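Rna-binding protein with serine-rich domain 1 (Homo sapiens, PDB 4A8X) binds RNA and serves as an auxiliary component of the exon junction complex deposited on spliced mRNAs, its RRM domain being required to form the ASAP complex. Local coordinates at residues F54-P57 with D58-E61; A60-A63 with L64-D68. One frame throughout, in Å; residues are numbered along the deposited sequence.

Both contacts lie on helix 57-67, the second helix of the RNA recognition motif, and follow one another along it: contact 1 starts the helix at the end of strand 46-54, contact 2 carries it to its last turn. Their centres are about 9 Å apart, and A60 and E61 belong to both. The F54 ring bridges them, its CE2 lying 3.8 Å from CB of A63, so the last residue of the strand touches helix residues of both contacts. Contact 1 meets no second protein chain of the assembly, whereas at contact 2 K65, H66 and M67 pack against a chain of another protein, with which H66 also makes backbone hydrogen bonds.

Contact 1 of 2, residues F54-P57 with D58-E61; sequences FENP and DEAE
E61 N donates to O of P57 at 2.9 Å, a firm helical bond; the i to i+4 series begins one step earlier, weakly, with A60 N on O of N56. Ahead of these, OD1 of N56 caps the first turn by accepting from the backbone N of E59 at 3.0 Å, the donor tilted 31° from the amide's carbonyl plane. The side chain of E59 answers: its OE1 takes the backbone N of N56, also at 3.0 Å, approached nearly along the C-O axis. With chi1 at 75°, CG of N56 is held between its own backbone N and carbonyl carbon, which curls the amide over the start of the helix. There it stacks on the E59 carboxylate, the two planes only 14° apart, with ND2 3.6 Å from CD of E59. This reciprocal pair is a capping box, and it closes the turn by which the RRM chain leaves strand 46-54 and enters helix 57-67. The other carboxylate oxygen, OE2, accepts from the backbone N of K30, so E59 also ties the helix start to a separate loop. An alanine in place of E59 would probably leave the N of N56 and that of K30 without their acceptors and let the N56 amide turn more freely. Next to the cap, F54 lays one ring face against the carbonyl carbon (C) of E59, while its CD2 touches CB of A60 at 3.9 Å.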
ATOM      1  N   PHE A  54       7.126  16.510 -17.423  1.00 23.92           N
ATOM      2  CA  PHE A  54       5.962  17.106 -18.053  1.00 24.35           C
ATOM      3  C   PHE A  54       6.391  17.890 -19.290  1.00 27.10           C
ATOM      4  O   PHE A  54       7.584  18.112 -19.520  1.00 30.19           O
ATOM      5  CB  PHE A  54       5.234  18.027 -17.092  1.00 23.57           C
ATOM      6  CG  PHE A  54       4.576  17.313 -15.950  1.00 24.31           C
ATOM      7  CD1 PHE A  54       3.290  16.767 -16.102  1.00 25.23           C
ATOM      8  CD2 PHE A  54       5.230  17.176 -14.726  1.00 22.46           C
ATOM      9  CE1 PHE A  54       2.672  16.106 -15.051  1.00 22.28           C
ATOM     10  CE2 PHE A  54       4.632  16.478 -13.662  1.00 23.77           C
ATOM     11  CZ  PHE A  54       3.332  15.944 -13.825  1.00 19.22           C
ATOM     12  N   GLU A  55       5.406  18.299 -20.074  1.00 26.49           N
ATOM     13  CA  GLU A  55       5.634  19.076 -21.275  1.00 28.86           C
ATOM     14  C   GLU A  55       6.074  20.515 -20.980  1.00 35.53           C
ATOM     15  O   GLU A  55       6.808  21.128 -21.775  1.00 35.28           O
ATOM     16  CB  GLU A  55       4.341  19.065 -22.106  1.00 39.65           C
ATOM     17  CG  GLU A  55       4.485  19.750 -23.415  1.00 48.55           C
ATOM     18  CD  GLU A  55       3.182  19.819 -24.210  1.00 51.80           C
ATOM     19  OE1 GLU A  55       2.073  19.631 -23.624  1.00 49.33           O
ATOM     20  OE2 GLU A  55       3.294  20.063 -25.433  1.00 57.74           O
ATOM     21  N   ASN A  56       5.608  21.087 -19.877  1.00 33.48           N
ATOM     22  CA  ASN A  56       5.998  22.465 -19.580  1.00 33.64           C
ATOM     23  C   ASN A  56       6.124  22.730 -18.092  1.00 27.43           C
ATOM     24  O   ASN A  56       5.577  22.006 -17.269  1.00 29.46           O
ATOM     25  CB  ASN A  56       5.056  23.487 -20.285  1.00 41.64           C
ATOM     26  CG  ASN A  56       3.704  23.609 -19.616  1.00 39.22           C
ATOM     27  OD1 ASN A  56       3.628  23.884 -18.423  1.00 38.62           O
ATOM     28  ND2 ASN A  56       2.628  23.437 -20.384  1.00 37.52           N
ATOM     29  N   PRO A  57       6.918  23.730 -17.728  1.00 29.64           N
ATOM     30  CA  PRO A  57       7.193  24.024 -16.322  1.00 30.63           C
ATOM     31  C   PRO A  57       5.963  24.330 -15.485  1.00 28.30           C
ATOM     32  O   PRO A  57       5.984  24.036 -14.300  1.00 29.45           O
ATOM     33  CB  PRO A  57       8.080  25.275 -16.386  1.00 34.12           C
ATOM     34  CG  PRO A  57       8.659  25.268 -17.749  1.00 39.99           C
ATOM     35  CD  PRO A  57       7.604  24.669 -18.631  1.00 39.42           C
ATOM     36  N   ASP A  58       4.936  24.944 -16.065  1.00 29.04           N
ATOM     37  CA  ASP A  58       3.715  25.255 -15.323  1.00 28.98           C
ATOM     38  C   ASP A  58       3.076  23.960 -14.792  1.00 27.81           C
ATOM     39  O   ASP A  58       2.620  23.892 -13.674  1.00 29.79           O
ATOM     40  CB  ASP A  58       2.745  26.001 -16.241  1.00 30.67           C
ATOM     41  CG  ASP A  58       3.304  27.355 -16.699  1.00 43.33           C
ATOM     42  OD1 ASP A  58       3.939  28.028 -15.867  1.00 41.08           O
ATOM     43  OD2 ASP A  58       3.122  27.743 -17.870  1.00 47.17           O
ATOM     44  N   GLU A  59       3.045  22.940 -15.616  1.00 26.51           N
ATOM     45  CA  GLU A  59       2.498  21.658 -15.208  1.00 25.40           C
ATOM     46  C   GLU A  59       3.305  21.032 -14.049  1.00 28.46           C
ATOM     47  O   GLU A  59       2.733  20.601 -13.034  1.00 23.75           O
ATOM     48  CB  GLU A  59       2.516  20.725 -16.406  1.00 27.05           C
ATOM     49  CG  GLU A  59       1.430  20.997 -17.424  1.00 31.73           C
ATOM     50  CD  GLU A  59       1.752  20.336 -18.735  1.00 36.54           C
ATOM     51  OE1 GLU A  59       2.952  20.127 -19.003  1.00 38.75           O
ATOM     52  OE2 GLU A  59       0.820  19.993 -19.486  1.00 36.30           O
ATOM     53  N   ALA A  60       4.631  20.988 -14.195  1.00 25.20           N
ATOM     54  CA  ALA A  60       5.487  20.458 -13.122  1.00 25.17           C
ATOM     55  C   ALA A  60       5.295  21.212 -11.807  1.00 26.33           C
ATOM     56  O   ALA A  60       5.179  20.599 -10.720  1.00 22.10           O
ATOM     57  CB  ALA A  60       6.964  20.452 -13.549  1.00 27.76           C
ATOM     58  N   GLU A  61       5.262  22.538 -11.889  1.00 26.42           N
ATOM     59  CA  GLU A  61       4.938  23.376 -10.738  1.00 27.35           C
ATOM     60  C   GLU A  61       3.605  22.974 -10.094  1.00 25.64           C
ATOM     61  O   GLU A  61       3.497  22.889  -8.862  1.00 25.55           O
ATOM     62  CB  GLU A  61       4.819  24.839 -11.196  1.00 24.75           C
ATOM     63  CG  GLU A  61       4.921  25.834 -10.099  1.00 39.21           C
ATOM     64  CD  GLU A  61       5.263  27.220 -10.656  0.50 39.88           C
ATOM     65  OE1 GLU A  61       6.454  27.478 -10.937  0.50 38.14           O
ATOM     66  OE2 GLU A  61       4.340  28.028 -10.849  0.50 41.96           O
TER

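Contact 2 of 2, residues A60-A63 with L64-D68; sequences AEKA and LKHMD
The closing turns of helix 57-67, which packs across the sheet of the RNA recognition motif, are joined here by backbone bonds, each N-H donating to the carbonyl four residues earlier. L64 N reaches O of A60 at 2.9 Å, K65 N reaches O of E61, and M67 N reaches O of A63; the last of these is the most bent, at 132°. The carbonyl of K62 does double duty. Its oxygen accepts the backbone N of H66 at 3.0 Å and, from the opposite face of the carbonyl plane, ND1 of the same histidine at 2.8 Å. H66 can fold back this way because its CG sits beside its own backbone N, chi1 -65°, and the ring then turns its ND1 edge to the oxygen, which lies 20° out of the ring plane. The aliphatic part of K62 runs obliquely past that ring, CG 3.8 Å from CE1, before the extended lysine leads outward. On another side of the helix L64 leans over the carbonyl of A60, its CG 3.2 Å from that oxygen. Toward the sheet, L64 packs on V7, A79 and A81, and M67, bent at chi2 and chi3, on I77. Y28 lies against A63 and M67, and its ring meets that of H66. Because ND1 donates to a carbonyl, it must carry a proton; the two bonds on K62 O are likely to limit the swing of the imidazole and hold it beside a chain of another protein, with which H66 makes backbone hydrogen bonds and apolar packing.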
ATOM      1  N   ALA A  60       4.631  20.988 -14.195  1.00 25.20           N
ATOM      2  CA  ALA A  60       5.487  20.458 -13.122  1.00 25.17           C
ATOM      3  C   ALA A  60       5.295  21.212 -11.807  1.00 26.33           C
ATOM      4  O   ALA A  60       5.179  20.599 -10.720  1.00 22.10           O
ATOM      5  CB  ALA A  60       6.964  20.452 -13.549  1.00 27.76           C
ATOM      6  N   GLU A  61       5.262  22.538 -11.889  1.00 26.42           N
ATOM      7  CA  GLU A  61       4.938  23.376 -10.738  1.00 27.35           C
ATOM      8  C   GLU A  61       3.605  22.974 -10.094  1.00 25.64           C
ATOM      9  O   GLU A  61       3.497  22.889  -8.862  1.00 25.55           O
ATOM     10  CB  GLU A  61       4.819  24.839 -11.196  1.00 24.75           C
ATOM     11  CG  GLU A  61       4.921  25.834 -10.099  1.00 39.21           C
ATOM     12  CD  GLU A  61       5.263  27.220 -10.656  0.50 39.88           C
ATOM     13  OE1 GLU A  61       6.454  27.478 -10.937  0.50 38.14           O
ATOM     14  OE2 GLU A  61       4.340  28.028 -10.849  0.50 41.96           O
ATOM     15  N   LYS A  62       2.604  22.738 -10.925  1.00 27.68           N
ATOM     16  CA  LYS A  62       1.266  22.363 -10.451  1.00 27.97           C
ATOM     17  C   LYS A  62       1.303  21.032  -9.722  1.00 24.87           C
ATOM     18  O   LYS A  62       0.663  20.863  -8.661  1.00 21.44           O
ATOM     19  CB  LYS A  62       0.282  22.245 -11.605  1.00 29.82           C
ATOM     20  CG  LYS A  62      -1.193  22.259 -11.146  1.00 32.76           C
ATOM     21  CD  LYS A  62      -2.166  22.171 -12.321  1.00 34.54           C
ATOM     22  CE  LYS A  62      -3.604  21.920 -11.832  1.00 38.35           C
ATOM     23  NZ  LYS A  62      -4.610  21.954 -12.950  1.00 39.96           N
ATOM     24  N   ALA A  63       2.022  20.090 -10.309  1.00 25.30           N
ATOM     25  CA  ALA A  63       2.154  18.766  -9.685  1.00 23.51           C
ATOM     26  C   ALA A  63       2.833  18.872  -8.334  1.00 21.88           C
ATOM     27  O   ALA A  63       2.407  18.249  -7.352  1.00 22.26           O
ATOM     28  CB  ALA A  63       2.930  17.821 -10.567  1.00 18.70           C
ATOM     29  N   LEU A  64       3.903  19.644  -8.279  1.00 22.43           N
ATOM     30  CA  LEU A  64       4.632  19.830  -7.021  1.00 25.29           C
ATOM     31  C   LEU A  64       3.739  20.502  -5.966  1.00 24.41           C
ATOM     32  O   LEU A  64       3.727  20.106  -4.811  1.00 21.49           O
ATOM     33  CB  LEU A  64       5.871  20.696  -7.263  1.00 26.37           C
ATOM     34  CG  LEU A  64       6.983  20.097  -8.143  1.00 28.93           C
ATOM     35  CD1 LEU A  64       8.056  21.131  -8.456  1.00 27.39           C
ATOM     36  CD2 LEU A  64       7.634  18.893  -7.446  1.00 27.32           C
ATOM     37  N   LYS A  65       3.043  21.548  -6.396  1.00 30.67           N
ATOM     38  CA  LYS A  65       2.056  22.272  -5.591  1.00 32.72           C
ATOM     39  C   LYS A  65       1.002  21.342  -4.916  1.00 31.40           C
ATOM     40  O   LYS A  65       0.794  21.421  -3.693  1.00 29.71           O
ATOM     41  CB  LYS A  65       1.400  23.323  -6.515  1.00 37.15           C
ATOM     42  CG  LYS A  65       0.527  24.347  -5.856  1.00 44.48           C
ATOM     43  CD  LYS A  65       0.010  25.399  -6.872  1.00 48.53           C
ATOM     44  CE  LYS A  65      -1.300  26.020  -6.380  1.00 52.63           C
ATOM     45  NZ  LYS A  65      -1.926  26.970  -7.342  1.00 56.32           N
ATOM     46  N   HIS A  66       0.376  20.450  -5.696  1.00 26.83           N
ATOM     47  CA  HIS A  66      -0.684  19.558  -5.202  1.00 26.67           C
ATOM     48  C   HIS A  66      -0.213  18.246  -4.576  1.00 25.65           C
ATOM     49  O   HIS A  66      -0.962  17.628  -3.824  1.00 29.62           O
ATOM     50  CB  HIS A  66      -1.682  19.242  -6.323  1.00 27.41           C
ATOM     51  CG  HIS A  66      -2.436  20.448  -6.795  1.00 33.80           C
ATOM     52  ND1 HIS A  66      -1.817  21.510  -7.415  1.00 36.16           N
ATOM     53  CD2 HIS A  66      -3.744  20.778  -6.694  1.00 39.45           C
ATOM     54  CE1 HIS A  66      -2.717  22.444  -7.692  1.00 39.81           C
ATOM     55  NE2 HIS A  66      -3.890  22.021  -7.267  1.00 42.27           N
ATOM     56  N   MET A  67       0.993  17.789  -4.880  1.00 20.43           N
ATOM     57  CA  MET A  67       1.357  16.425  -4.476  1.00 21.92           C
ATOM     58  C   MET A  67       2.616  16.258  -3.607  1.00 20.91           C
ATOM     59  O   MET A  67       2.870  15.164  -3.118  1.00 23.77           O
ATOM     60  CB  MET A  67       1.456  15.523  -5.707  1.00 18.22           C
ATOM     61  CG  MET A  67       0.096  15.126  -6.275  1.00 21.11           C
ATOM     62  SD  MET A  67      -1.020  14.224  -5.141  1.00 21.83           S
ATOM     63  CE  MET A  67      -0.383  12.530  -5.280  1.00 25.72           C
ATOM     64  N   ASP A  68       3.389  17.315  -3.380  1.00 22.53           N
ATOM     65  CA  ASP A  68       4.495  17.204  -2.455  1.00 24.64           C
ATOM     66  C   ASP A  68       3.856  17.238  -1.073  1.00 26.10           C
ATOM     67  O   ASP A  68       3.310  18.259  -0.680  1.00 26.02           O
ATOM     68  CB  ASP A  68       5.493  18.332  -2.589  1.00 27.20           C
ATOM     69  CG  ASP A  68       6.616  18.197  -1.599  1.00 27.87           C
ATOM     70  OD1 ASP A  68       7.131  17.073  -1.386  1.00 26.30           O
ATOM     71  OD2 ASP A  68       6.994  19.212  -1.018  1.00 28.30           O
TER